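Local coordinates for protein anti sigma factor FlgM (Aquifex aeolicus, PDB 1RP3) that binds the flagellar sigma factor sigma-28 as its anti-sigma factor, holding it in an inactive conformation and so probably blocking flagellar gene transcription, at residues I5-L10 / A43-K48. Numbering follows the deposited sequence.
Sequences IELSRL and AQELSK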
loop_
_atom_site.group_PDB
_atom_site.type_symbol
_atom_site.label_atom_id
_atom_site.label_comp_id
_atom_site.label_asym_id
_atom_site.label_seq_id
_atom_site.Cartn_x
_atom_site.Cartn_y
_atom_site.Cartn_z
ATOM N N ILE B 5 0.761 22.555 -16.926
ATOM C CA ILE B 5 -0.057 22.958 -18.065
ATOM C C ILE B 5 -0.698 21.732 -18.708
ATOM O O ILE B 5 -1.887 21.740 -19.041
ATOM C CB ILE B 5 0.788 23.727 -19.121
ATOM C CG1 ILE B 5 1.376 24.997 -18.489
ATOM C CG2 ILE B 5 -0.065 24.080 -20.348
ATOM C CD1 ILE B 5 2.223 25.828 -19.427
ATOM N N GLU B 6 0.097 20.679 -18.874
ATOM C CA GLU B 6 -0.388 19.446 -19.475
ATOM C C GLU B 6 -1.408 18.747 -18.573
ATOM O O GLU B 6 -2.453 18.286 -19.047
ATOM C CB GLU B 6 0.792 18.520 -19.806
ATOM C CG GLU B 6 0.436 17.162 -20.421
ATOM C CD GLU B 6 -0.291 17.257 -21.757
ATOM O OE1 GLU B 6 -0.491 18.379 -22.270
ATOM O OE2 GLU B 6 -0.672 16.193 -22.299
ATOM N N LEU B 7 -1.121 18.694 -17.275
ATOM C CA LEU B 7 -2.030 18.055 -16.329
ATOM C C LEU B 7 -3.394 18.733 -16.354
ATOM O O LEU B 7 -4.424 18.061 -16.432
ATOM C CB LEU B 7 -1.451 18.074 -14.909
ATOM C CG LEU B 7 -0.267 17.135 -14.653
ATOM C CD1 LEU B 7 0.242 17.265 -13.227
ATOM C CD2 LEU B 7 -0.702 15.714 -14.937
ATOM N N SER B 8 -3.389 20.066 -16.333
ATOM C CA SER B 8 -4.619 20.857 -16.358
ATOM C C SER B 8 -5.411 20.586 -17.626
ATOM O O SER B 8 -6.634 20.547 -17.611
ATOM C CB SER B 8 -4.287 22.350 -16.256
ATOM O OG SER B 8 -5.460 23.140 -16.317
ATOM N N ARG B 9 -4.700 20.363 -18.722
ATOM C CA ARG B 9 -5.344 20.098 -19.997
ATOM C C ARG B 9 -5.954 18.708 -19.982
ATOM O O ARG B 9 -7.092 18.515 -20.414
ATOM C CB ARG B 9 -4.336 20.223 -21.146
ATOM C CG ARG B 9 -4.987 20.289 -22.532
ATOM C CD ARG B 9 -4.052 19.790 -23.637
ATOM N NE ARG B 9 -4.506 18.515 -24.198
ATOM C CZ ARG B 9 -3.757 17.420 -24.283
ATOM N NH1 ARG B 9 -2.503 17.433 -23.846
ATOM N NH2 ARG B 9 -4.267 16.302 -24.795
ATOM N N LEU B 10 -5.202 17.748 -19.448
ATOM C CA LEU B 10 -5.650 16.365 -19.367
ATOM C C LEU B 10 -6.871 16.229 -18.473
ATOM O O LEU B 10 -7.821 15.536 -18.827
ATOM C CB LEU B 10 -4.507 15.453 -18.906
ATOM C CG LEU B 10 -3.453 15.204 -19.993
ATOM C CD1 LEU B 10 -2.232 14.533 -19.413
ATOM C CD2 LEU B 10 -4.055 14.376 -21.113
ATOM N N ALA B 43 -0.967 9.686 -15.621
ATOM C CA ALA B 43 -0.020 8.861 -14.872
ATOM C C ALA B 43 1.405 9.013 -15.412
ATOM O O ALA B 43 2.371 9.071 -14.638
ATOM C CB ALA B 43 -0.437 7.397 -14.917
ATOM N N GLN B 44 1.525 9.077 -16.739
ATOM C CA GLN B 44 2.821 9.226 -17.397
ATOM C C GLN B 44 3.476 10.541 -16.992
ATOM O O GLN B 44 4.681 10.580 -16.745
ATOM C CB GLN B 44 2.668 9.155 -18.915
ATOM C CG GLN B 44 2.252 7.793 -19.428
ATOM C CD GLN B 44 1.908 7.804 -20.915
ATOM O OE1 GLN B 44 2.625 8.396 -21.728
ATOM N NE2 GLN B 44 0.813 7.135 -21.277
ATOM N N GLU B 45 2.677 11.601 -16.864
ATOM C CA GLU B 45 3.203 12.909 -16.464
ATOM C C GLU B 45 3.682 12.932 -15.019
ATOM O O GLU B 45 4.695 13.560 -14.698
ATOM C CB GLU B 45 2.154 14.010 -16.655
ATOM C CG GLU B 45 1.836 14.327 -18.105
ATOM C CD GLU B 45 3.051 14.807 -18.895
ATOM O OE1 GLU B 45 3.764 15.727 -18.419
ATOM O OE2 GLU B 45 3.285 14.249 -19.994
ATOM N N LEU B 46 2.958 12.234 -14.154
ATOM C CA LEU B 46 3.299 12.195 -12.743
ATOM C C LEU B 46 4.522 11.352 -12.419
ATOM O O LEU B 46 5.165 11.558 -11.394
ATOM C CB LEU B 46 2.103 11.697 -11.937
ATOM C CG LEU B 46 0.870 12.599 -11.985
ATOM C CD1 LEU B 46 -0.258 11.978 -11.184
ATOM C CD2 LEU B 46 1.218 13.985 -11.456
ATOM N N SER B 47 4.835 10.396 -13.283
ATOM C CA SER B 47 5.975 9.524 -13.048
ATOM C C SER B 47 7.014 9.610 -14.154
ATOM O O SER B 47 7.744 8.651 -14.410
ATOM C CB SER B 47 5.503 8.078 -12.848
ATOM O OG SER B 47 4.671 7.643 -13.905
ATOM N N LYS B 48 7.109 10.785 -14.768
ATOM C CA LYS B 48 8.051 11.017 -15.856
ATOM C C LYS B 48 9.505 10.969 -15.384
ATOM O O LYS B 48 10.301 10.166 -15.882
ATOM C CB LYS B 48 7.753 12.361 -16.537
#
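Glu45 packs its CB and CG on Leu7 and Leu10 and lays its carboxylate carbon against the CG methylene of Glu6, a worked example of how a glutamate can join two helices while its carboxylate stays apart from that of its neighbour. Helix 5-14 approaches the C-terminal end of helix 31-46 here, with Leu7 CA 7.3 Å from Glu45 CA. The two glutamate side chains cross at about a right angle, and Glu6 CG comes 3.8 Å from Glu45 CD. Their carboxylate planes are turned 71° apart. Glu6 CG stands opposite the backbone N (chi1 179°), and the bend at chi2 (61°) turns its carboxylate back to Arg9 of the same helix; Arg9 NH1 makes a salt bridge to Glu6 OE2 at 2.7 Å. Leu7 instead slides past Glu45 in the opposite direction, methyl CD2 resting 3.7 Å from Glu45 CB, while its other methyl, CD1, meets Leu46 CD2 at 3.9 Å. Leu10 CD1 touches the same glutamate stem more loosely, at CG, and also packs on Thr38, Lys41 and Ile42. Leu7 and Leu46 both continue onto the sigma-28 chain, against its Leu19 and Lys26 respectively, so this helix pair forms part of the surface that the anti-sigma factor presents to its target. Shortening Glu45 to an alanine removes CG and the carboxylate, which would probably open a gap beside Glu6 CG and Leu10 CD1. With Glu6 OE2 and Glu45 OE2 5.0 Å apart, the like charges probably disfavour each other slightly, a cost that Arg9 is likely to offset; cohesion across the pair is thus essentially apolar.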